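Local atomic coordinates of transcriptional regulator (NtrC family) (Aquifex aeolicus, PDB entry 3DZD), a protein that probably activates sigma54-dependent transcription, as a response regulator whose receiver domain controls an AAA+ ATPase, seen here inactive and with ADP bound. Residues L4-E9 with P46-D51; G224-D229 with V262-I267; K241-L246 with R284-Y289. All blocks are in the same frame, centred on the assembly; numbering follows the deposited sequence.

The three contacts fall into two separate units. Contact 1 lies in the receiver domain, while contacts 2 and 3 share the AAA+ ATPase core; the centres of contacts 1 and 2 are about 43 Å apart and their nearest atoms about 28 Å. Contact 3 is farther still from contact 1, about 55 Å between centres. Contacts 2 and 3 interleave along the chain and touch: strand 225-229 is followed in the chain by helix 236-248, and Leu228 CD1 packs on Leu242 CD2 at 3.7 Å, with Val266 CG2 on Leu246 CD2 at 3.9 Å. Contact 2 lies by the nucleotide: the side chain of Phe227 comes to about 5 Å from the bound ADP.

Contact 1: L4-E9 with P46-D51; sequences LVVDDE and PVIVLD
Two neighbouring parallel strands, 4-6 and 47-51, pair at the centre of the CheY-like receiver domain, a five-stranded parallel sheet with helices on both faces. The axes are only 7° from parallel, and the residues bridge in register: Leu4 to Ile48, Val5 to Val49, Val6 to Leu50. Four backbone hydrogen bonds hold the ladder; the one from Val49 N to Leu4 O is 2.8 Å long and almost straight, and Val6 N gives the next to Val49 O, also at 2.8 Å. Aliphatic residues suit both faces because helices bury each of them. Val5 turns to the face covered by helix 10-22, where it meets Thr13, Leu16 and Leu20, and Val49 stands beside it. On the other face Leu50 packs against Phe62 and Ile63 of helix 62-69, and Ile48 against Ile66. Here Val6 and Leu50 run alongside each other from neighbouring strands: CG1 of Val6, anti to the backbone N (chi1 -172°), meets Leu50 CD1 at 4.0 Å. Beyond the ladder both chains reach the C-terminal edge of the sheet, where receiver domains gather their acidic phosphorylation site, and the position of Asp51 is consistent with the phosphoacceptor of that family. Asp51 also bonds through OD1 to Trp53 N and forms a salt bridge through OD2 with Lys101. Asp7, in the loop just after its strand, is held by that loop: its OD2 accepts from Glu9 N at 2.8 Å, an Asx turn that uses the anti lone pair. The two carboxylates meet with their planes 67° apart, Asp7 OD1 lying 2.5 Å from Asp51 OD2.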
loop_
_atom_site.group_PDB
_atom_site.type_symbol
_atom_site.label_atom_id
_atom_site.label_comp_id
_atom_site.label_asym_id
_atom_site.label_seq_id
_atom_site.Cartn_x
_atom_site.Cartn_y
_atom_site.Cartn_z
ATOM N N LEU A 4 5.941 -0.145 -27.798
ATOM C CA LEU A 4 6.904 0.041 -28.879
ATOM C C LEU A 4 7.442 -1.306 -29.316
ATOM O O LEU A 4 7.953 -2.070 -28.496
ATOM C CB LEU A 4 8.066 0.951 -28.454
ATOM C CG LEU A 4 9.232 1.071 -29.449
ATOM C CD1 LEU A 4 8.817 1.810 -30.721
ATOM C CD2 LEU A 4 10.437 1.746 -28.810
ATOM N N VAL A 5 7.314 -1.593 -30.607
ATOM C CA VAL A 5 7.798 -2.842 -31.182
ATOM C C VAL A 5 9.035 -2.587 -32.031
ATOM O O VAL A 5 8.959 -1.920 -33.066
ATOM C CB VAL A 5 6.727 -3.527 -32.052
ATOM C CG1 VAL A 5 7.261 -4.846 -32.591
ATOM C CG2 VAL A 5 5.461 -3.769 -31.248
ATOM N N VAL A 6 10.171 -3.110 -31.572
ATOM C CA VAL A 6 11.448 -2.952 -32.260
ATOM C C VAL A 6 11.877 -4.255 -32.940
ATOM O O VAL A 6 12.191 -5.238 -32.262
ATOM C CB VAL A 6 12.556 -2.534 -31.281
ATOM C CG1 VAL A 6 13.817 -2.181 -32.039
ATOM C CG2 VAL A 6 12.095 -1.361 -30.432
ATOM N N ASP A 7 11.901 -4.261 -34.272
ATOM C CA ASP A 7 12.255 -5.467 -35.018
ATOM C C ASP A 7 12.605 -5.183 -36.475
ATOM O O ASP A 7 12.098 -4.241 -37.081
ATOM C CB ASP A 7 11.129 -6.511 -34.944
ATOM C CG ASP A 7 11.610 -7.927 -35.279
ATOM O OD1 ASP A 7 11.560 -8.808 -34.397
ATOM O OD2 ASP A 7 12.039 -8.170 -36.421
ATOM N N ASP A 8 13.461 -6.035 -37.030
ATOM C CA ASP A 8 13.945 -5.896 -38.398
ATOM C C ASP A 8 12.918 -6.328 -39.447
ATOM O O ASP A 8 12.913 -5.816 -40.566
ATOM C CB ASP A 8 15.226 -6.717 -38.572
ATOM C CG ASP A 8 15.885 -6.492 -39.914
ATOM O OD1 ASP A 8 16.539 -5.444 -40.085
ATOM O OD2 ASP A 8 15.758 -7.369 -40.793
ATOM N N GLU A 9 12.047 -7.266 -39.093
ATOM C CA GLU A 9 11.157 -7.869 -40.080
ATOM C C GLU A 9 9.700 -7.421 -39.982
ATOM O O GLU A 9 9.115 -7.404 -38.900
ATOM C CB GLU A 9 11.248 -9.389 -40.001
ATOM C CG GLU A 9 12.613 -9.926 -40.386
ATOM C CD GLU A 9 12.673 -11.437 -40.351
ATOM O OE1 GLU A 9 11.676 -12.068 -39.929
ATOM O OE2 GLU A 9 13.720 -11.994 -40.747
ATOM N N PRO A 46 5.305 2.234 -21.762
ATOM C CA PRO A 46 5.301 1.332 -20.607
ATOM C C PRO A 46 5.914 -0.017 -20.970
ATOM O O PRO A 46 6.635 -0.612 -20.166
ATOM C CB PRO A 46 3.809 1.153 -20.304
ATOM C CG PRO A 46 3.152 2.346 -20.881
ATOM C CD PRO A 46 3.963 2.752 -22.075
ATOM N N VAL A 47 5.623 -0.495 -22.176
ATOM C CA VAL A 47 6.108 -1.801 -22.612
ATOM C C VAL A 47 6.860 -1.701 -23.935
ATOM O O VAL A 47 6.384 -1.097 -24.892
ATOM C CB VAL A 47 4.950 -2.803 -22.774
ATOM C CG1 VAL A 47 5.444 -4.095 -23.405
ATOM C CG2 VAL A 47 4.270 -3.058 -21.427
ATOM N N ILE A 48 8.039 -2.301 -23.977
ATOM C CA ILE A 48 8.832 -2.331 -25.187
ATOM C C ILE A 48 9.124 -3.767 -25.544
ATOM O O ILE A 48 9.532 -4.552 -24.685
ATOM C CB ILE A 48 10.152 -1.595 -25.006
ATOM C CG1 ILE A 48 9.889 -0.110 -24.747
ATOM C CG2 ILE A 48 11.028 -1.784 -26.229
ATOM C CD1 ILE A 48 11.106 0.654 -24.282
ATOM N N VAL A 49 8.894 -4.100 -26.814
ATOM C CA VAL A 49 9.112 -5.437 -27.341
ATOM C C VAL A 49 10.319 -5.365 -28.251
ATOM O O VAL A 49 10.272 -4.729 -29.312
ATOM C CB VAL A 49 7.906 -5.924 -28.173
ATOM C CG1 VAL A 49 8.232 -7.243 -28.873
ATOM C CG2 VAL A 49 6.664 -6.057 -27.306
ATOM N N LEU A 50 11.398 -6.021 -27.843
ATOM C CA LEU A 50 12.688 -5.842 -28.497
ATOM C C LEU A 50 13.254 -7.141 -29.060
ATOM O O LEU A 50 13.292 -8.163 -28.375
ATOM C CB LEU A 50 13.677 -5.237 -27.507
ATOM C CG LEU A 50 15.154 -5.213 -27.904
ATOM C CD1 LEU A 50 15.437 -4.136 -28.954
ATOM C CD2 LEU A 50 15.989 -4.985 -26.657
ATOM N N ASP A 51 13.695 -7.099 -30.310
ATOM C CA ASP A 51 14.357 -8.257 -30.898
ATOM C C ASP A 51 15.813 -8.322 -30.435
ATOM O O ASP A 51 16.516 -7.313 -30.428
ATOM C CB ASP A 51 14.268 -8.244 -32.430
ATOM C CG ASP A 51 14.489 -9.626 -33.035
ATOM O OD1 ASP A 51 15.476 -10.291 -32.658
ATOM O OD2 ASP A 51 13.678 -10.056 -33.880
#

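Contact 2: G224-D229 with V262-I267; sequences GTLFLD and VDIRVI
Strands 225-229 and 265-267 run parallel with a 21° twist, 4.7 Å apart at their axes, and four backbone bonds join them, from Arg265 N to Gly224 O at one end to Leu228 N to Ile267 O at the other. Thr225, Phe227, Arg265 and Ile267 share one face. CG2 of Thr225, anti to its own N, reaches Ile267 CD1 at 3.6 Å, while OG1 binds a water at 2.8 Å and also His173. That water accepts from Arg265 NH1 at 3.1 Å, in the guanidinium plane at its edge. Arginine suits this spot because its nitrogens also donate to the carbonyls of Ile148, Ala149 and Ala153. A valine in place of Thr225 removes the hydroxyl, and the water bridging to Arg265 NH1 would probably be held less firmly and His173 lose a partner. These are adjacent inner strands of the parallel AAA+ sheet, and the run ending in Asp229 matches the hydrophobic strand and acid of a Walker B motif. Phe227 sets its CD1 3.9 Å from Ile267 CG2, and Asp229 N lies 4.3 Å above the centre of one ring face. On the opposite face of the sheet Leu228 CD1 meets Val266 CG1 at 4.2 Å, the two side chains crossing obliquely.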
loop_
_atom_site.group_PDB
_atom_site.type_symbol
_atom_site.label_atom_id
_atom_site.label_comp_id
_atom_site.label_asym_id
_atom_site.label_seq_id
_atom_site.Cartn_x
_atom_site.Cartn_y
_atom_site.Cartn_z
ATOM N N GLY A 224 7.183 -10.426 5.868
ATOM C CA GLY A 224 7.264 -9.115 6.477
ATOM C C GLY A 224 7.383 -9.171 7.990
ATOM O O GLY A 224 7.975 -10.086 8.560
ATOM N N THR A 225 6.795 -8.184 8.646
ATOM C CA THR A 225 6.934 -8.036 10.085
ATOM C C THR A 225 5.557 -7.881 10.684
ATOM O O THR A 225 4.777 -7.032 10.258
ATOM C CB THR A 225 7.783 -6.804 10.443
ATOM O OG1 THR A 225 9.118 -6.988 9.952
ATOM C CG2 THR A 225 7.822 -6.586 11.953
ATOM N N LEU A 226 5.254 -8.729 11.653
ATOM C CA LEU A 226 3.999 -8.651 12.380
ATOM C C LEU A 226 4.265 -7.942 13.704
ATOM O O LEU A 226 5.063 -8.423 14.504
ATOM C CB LEU A 226 3.468 -10.061 12.641
ATOM C CG LEU A 226 2.116 -10.174 13.333
ATOM C CD1 LEU A 226 1.005 -9.790 12.373
ATOM C CD2 LEU A 226 1.914 -11.586 13.862
ATOM N N PHE A 227 3.607 -6.801 13.912
ATOM C CA PHE A 227 3.721 -6.025 15.152
ATOM C C PHE A 227 2.505 -6.259 16.040
ATOM O O PHE A 227 1.384 -5.880 15.692
ATOM C CB PHE A 227 3.873 -4.528 14.849
ATOM C CG PHE A 227 3.892 -3.633 16.082
ATOM C CD1 PHE A 227 4.818 -3.827 17.092
ATOM C CD2 PHE A 227 2.994 -2.578 16.208
ATOM C CE1 PHE A 227 4.840 -3.004 18.204
ATOM C CE2 PHE A 227 3.014 -1.756 17.315
ATOM C CZ PHE A 227 3.939 -1.967 18.317
ATOM N N LEU A 228 2.733 -6.895 17.185
ATOM C CA LEU A 228 1.672 -7.154 18.150
ATOM C C LEU A 228 1.671 -6.091 19.238
ATOM O O LEU A 228 2.453 -6.172 20.191
ATOM C CB LEU A 228 1.875 -8.523 18.783
ATOM C CG LEU A 228 1.881 -9.707 17.814
ATOM C CD1 LEU A 228 2.302 -10.964 18.521
ATOM C CD2 LEU A 228 0.499 -9.878 17.152
ATOM N N ASP A 229 0.801 -5.096 19.103
ATOM C CA ASP A 229 0.703 -4.043 20.106
ATOM C C ASP A 229 -0.015 -4.551 21.355
ATOM O O ASP A 229 -1.052 -5.205 21.267
ATOM C CB ASP A 229 -0.002 -2.805 19.541
ATOM C CG ASP A 229 0.451 -1.508 20.214
ATOM O OD1 ASP A 229 1.037 -1.571 21.320
ATOM O OD2 ASP A 229 0.225 -0.422 19.630
ATOM N N VAL A 262 3.885 -19.707 7.323
ATOM C CA VAL A 262 4.244 -18.296 7.268
ATOM C C VAL A 262 5.702 -18.036 7.583
ATOM O O VAL A 262 6.403 -18.863 8.164
ATOM C CB VAL A 262 3.377 -17.410 8.182
ATOM C CG1 VAL A 262 2.543 -16.437 7.346
ATOM C CG2 VAL A 262 2.512 -18.260 9.099
ATOM N N ASP A 263 6.154 -16.866 7.173
ATOM C CA ASP A 263 7.511 -16.452 7.439
ATOM C C ASP A 263 7.430 -15.015 7.926
ATOM O O ASP A 263 7.399 -14.085 7.130
ATOM C CB ASP A 263 8.349 -16.571 6.167
ATOM C CG ASP A 263 9.690 -15.880 6.279
ATOM O OD1 ASP A 263 10.452 -16.164 7.230
ATOM O OD2 ASP A 263 9.983 -15.049 5.396
ATOM N N ILE A 264 7.360 -14.840 9.239
ATOM C CA ILE A 264 7.197 -13.516 9.810
ATOM C C ILE A 264 8.278 -13.220 10.822
ATOM O O ILE A 264 8.725 -14.100 11.546
ATOM C CB ILE A 264 5.845 -13.379 10.516
ATOM C CG1 ILE A 264 5.642 -14.542 11.483
ATOM C CG2 ILE A 264 4.709 -13.337 9.504
ATOM C CD1 ILE A 264 4.191 -14.822 11.794
ATOM N N ARG A 265 8.709 -11.969 10.850
ATOM C CA ARG A 265 9.510 -11.461 11.948
ATOM C C ARG A 265 8.537 -10.825 12.932
ATOM O O ARG A 265 7.769 -9.935 12.573
ATOM C CB ARG A 265 10.515 -10.435 11.443
ATOM C CG ARG A 265 11.742 -10.298 12.306
ATOM C CD ARG A 265 11.514 -9.328 13.461
ATOM N NE ARG A 265 12.714 -9.250 14.289
ATOM C CZ ARG A 265 13.807 -8.573 13.949
ATOM N NH1 ARG A 265 13.844 -7.911 12.798
ATOM N NH2 ARG A 265 14.861 -8.570 14.752
ATOM N N VAL A 266 8.556 -11.304 14.166
ATOM C CA VAL A 266 7.601 -10.867 15.168
ATOM C C VAL A 266 8.159 -9.767 16.052
ATOM O O VAL A 266 9.199 -9.936 16.696
ATOM C CB VAL A 266 7.178 -12.033 16.064
ATOM C CG1 VAL A 266 6.212 -11.547 17.137
ATOM C CG2 VAL A 266 6.555 -13.136 15.219
ATOM N N ILE A 267 7.465 -8.635 16.073
ATOM C CA ILE A 267 7.807 -7.561 16.998
ATOM C C ILE A 267 6.620 -7.325 17.917
ATOM O O ILE A 267 5.482 -7.211 17.450
ATOM C CB ILE A 267 8.171 -6.245 16.279
ATOM C CG1 ILE A 267 9.330 -6.478 15.301
ATOM C CG2 ILE A 267 8.521 -5.170 17.301
ATOM C CD1 ILE A 267 9.795 -5.224 14.581
HETATM O O HOH W 1 11.796 -7.149 10.558
#

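Contact 3: K241-L246 with R284-Y289; sequences KLLRVL and REDLYY
Leu243 brings its CD2 methyl against a flat ion pair made by Arg284 and Asp286. The guanidinium of Arg284 has the carboxylate of Asp286 at its edge, in plane: NE donates to OD1 and NH2 to OD2, each 3.3 Å long, and each carboxylate oxygen uses its syn lone pair. The methyl meets the guanidinium obliquely, with CD2 3.6 Å from Arg284 NH2. Leu243 and Asp286 cross at about a right angle; the 3.0 Å from Leu243 CD2 to Asp286 OD2 is very short for a carbon and an oxygen, so its exact value is doubtful. The chi1 of Asp286 (51°) puts CG between the backbone N and the carbonyl carbon, and this turns the carboxylate towards the arginine. The other methyl of Leu243, CD1, rests on the backbone of Leu287, 3.9 Å from its CA. Leu287 in turn sets CD1 against Leu246 CD1 at 3.9 Å and against Leu242 CD2 at 4.3 Å. Leucines suit this place because they fill the gap between two helices whose axes, 9.9 Å apart, cross at 48°. Helix 236-248 follows strand 225-229, the probable Walker B strand of the AAA+ core, and helix 285-291 begins with Arg284 as its N-cap residue; Gln239 of the first helix accepts a hydrogen bond from Arg284 N, a polar tie between the two helices. Across these segments the contact is van der Waals packing of leucines on one another and on the ion pair, whose opposite charges meet side-on within their own segment while a leucine methyl lies against them.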
loop_
_atom_site.group_PDB
_atom_site.type_symbol
_atom_site.label_atom_id
_atom_site.label_comp_id
_atom_site.label_asym_id
_atom_site.label_seq_id
_atom_site.Cartn_x
_atom_site.Cartn_y
_atom_site.Cartn_z
ATOM N N LYS A 241 -2.110 -20.533 21.252
ATOM C CA LYS A 241 -2.154 -20.701 19.805
ATOM C C LYS A 241 -0.993 -19.993 19.106
ATOM O O LYS A 241 -0.338 -20.568 18.243
ATOM C CB LYS A 241 -3.490 -20.193 19.263
ATOM C CG LYS A 241 -4.679 -21.045 19.693
ATOM C CD LYS A 241 -5.985 -20.492 19.144
ATOM C CE LYS A 241 -5.939 -20.370 17.628
ATOM N NZ LYS A 241 -5.535 -21.658 16.992
ATOM N N LEU A 242 -0.759 -18.739 19.482
ATOM C CA LEU A 242 0.341 -17.954 18.943
ATOM C C LEU A 242 1.662 -18.680 19.181
ATOM O O LEU A 242 2.521 -18.738 18.304
ATOM C CB LEU A 242 0.365 -16.575 19.606
ATOM C CG LEU A 242 1.443 -15.573 19.183
ATOM C CD1 LEU A 242 1.357 -15.282 17.693
ATOM C CD2 LEU A 242 1.330 -14.268 19.988
ATOM N N LEU A 243 1.812 -19.241 20.377
ATOM C CA LEU A 243 3.010 -19.982 20.724
ATOM C C LEU A 243 3.239 -21.118 19.722
ATOM O O LEU A 243 4.332 -21.272 19.171
ATOM C CB LEU A 243 2.896 -20.548 22.140
ATOM C CG LEU A 243 4.092 -21.402 22.556
ATOM C CD1 LEU A 243 5.366 -20.558 22.611
ATOM C CD2 LEU A 243 3.830 -22.079 23.881
ATOM N N ARG A 244 2.194 -21.903 19.489
ATOM C CA ARG A 244 2.278 -23.044 18.590
ATOM C C ARG A 244 2.679 -22.633 17.173
ATOM O O ARG A 244 3.326 -23.402 16.454
ATOM C CB ARG A 244 0.955 -23.815 18.579
ATOM C CG ARG A 244 0.990 -25.061 17.722
ATOM C CD ARG A 244 -0.035 -26.077 18.193
ATOM N NE ARG A 244 0.001 -27.307 17.403
ATOM C CZ ARG A 244 1.024 -28.157 17.391
ATOM N NH1 ARG A 244 2.112 -27.906 18.114
ATOM N NH2 ARG A 244 0.965 -29.253 16.644
ATOM N N VAL A 245 2.294 -21.421 16.781
ATOM C CA VAL A 245 2.696 -20.863 15.489
ATOM C C VAL A 245 4.186 -20.518 15.475
ATOM O O VAL A 245 4.899 -20.840 14.527
ATOM C CB VAL A 245 1.856 -19.622 15.119
ATOM C CG1 VAL A 245 2.521 -18.827 14.004
ATOM C CG2 VAL A 245 0.437 -20.042 14.720
ATOM N N LEU A 246 4.659 -19.875 16.537
ATOM C CA LEU A 246 6.074 -19.566 16.649
ATOM C C LEU A 246 6.907 -20.836 16.596
ATOM O O LEU A 246 8.004 -20.840 16.044
ATOM C CB LEU A 246 6.362 -18.815 17.945
ATOM C CG LEU A 246 5.626 -17.489 18.121
ATOM C CD1 LEU A 246 6.146 -16.766 19.343
ATOM C CD2 LEU A 246 5.800 -16.633 16.881
ATOM N N ARG A 284 1.947 -16.604 29.404
ATOM C CA ARG A 284 2.764 -17.804 29.272
ATOM C C ARG A 284 4.244 -17.481 29.328
ATOM O O ARG A 284 4.716 -16.535 28.703
ATOM C CB ARG A 284 2.461 -18.532 27.964
ATOM C CG ARG A 284 0.988 -18.792 27.709
ATOM C CD ARG A 284 0.843 -19.616 26.448
ATOM N NE ARG A 284 1.664 -20.820 26.524
ATOM C CZ ARG A 284 1.172 -22.039 26.711
ATOM N NH1 ARG A 284 -0.141 -22.210 26.826
ATOM N NH2 ARG A 284 1.985 -23.086 26.773
ATOM N N GLU A 285 4.974 -18.294 30.071
ATOM C CA GLU A 285 6.392 -18.081 30.298
ATOM C C GLU A 285 7.210 -18.428 29.055
ATOM O O GLU A 285 8.162 -17.723 28.709
ATOM C CB GLU A 285 6.848 -18.926 31.490
ATOM C CG GLU A 285 8.271 -18.689 31.944
ATOM C CD GLU A 285 8.708 -19.685 33.006
ATOM O OE1 GLU A 285 7.869 -20.501 33.443
ATOM O OE2 GLU A 285 9.891 -19.652 33.403
ATOM N N ASP A 286 6.841 -19.519 28.392
ATOM C CA ASP A 286 7.583 -19.986 27.229
ATOM C C ASP A 286 7.398 -19.033 26.056
ATOM O O ASP A 286 8.308 -18.840 25.260
ATOM C CB ASP A 286 7.174 -21.417 26.850
ATOM C CG ASP A 286 5.658 -21.593 26.715
ATOM O OD1 ASP A 286 4.907 -20.598 26.819
ATOM O OD2 ASP A 286 5.216 -22.744 26.506
ATOM N N LEU A 287 6.216 -18.431 25.973
ATOM C CA LEU A 287 5.894 -17.490 24.917
ATOM C C LEU A 287 6.667 -16.203 25.124
ATOM O O LEU A 287 7.100 -15.562 24.169
ATOM C CB LEU A 287 4.393 -17.190 24.921
ATOM C CG LEU A 287 3.953 -15.984 24.093
ATOM C CD1 LEU A 287 4.099 -16.287 22.617
ATOM C CD2 LEU A 287 2.523 -15.595 24.413
ATOM N N TYR A 288 6.818 -15.814 26.385
ATOM C CA TYR A 288 7.521 -14.593 26.718
ATOM C C TYR A 288 8.950 -14.676 26.218
ATOM O O TYR A 288 9.415 -13.798 25.492
ATOM C CB TYR A 288 7.516 -14.351 28.227
ATOM C CG TYR A 288 8.497 -13.293 28.665
ATOM C CD1 TYR A 288 8.226 -11.948 28.484
ATOM C CD2 TYR A 288 9.703 -13.640 29.252
ATOM C CE1 TYR A 288 9.120 -10.976 28.887
ATOM C CE2 TYR A 288 10.609 -12.673 29.658
ATOM C CZ TYR A 288 10.314 -11.345 29.469
ATOM O OH TYR A 288 11.218 -10.379 29.865
ATOM N N TYR A 289 9.650 -15.738 26.603
ATOM C CA TYR A 289 11.032 -15.912 26.170
ATOM C C TYR A 289 11.156 -16.057 24.650
ATOM O O TYR A 289 12.158 -15.647 24.072
ATOM C CB TYR A 289 11.710 -17.056 26.932
ATOM C CG TYR A 289 11.907 -16.702 28.392
ATOM C CD1 TYR A 289 12.767 -15.676 28.763
ATOM C CD2 TYR A 289 11.204 -17.359 29.395
ATOM C CE1 TYR A 289 12.939 -15.325 30.090
ATOM C CE2 TYR A 289 11.372 -17.015 30.733
ATOM C CZ TYR A 289 12.244 -15.997 31.072
ATOM O OH TYR A 289 12.426 -15.642 32.393
#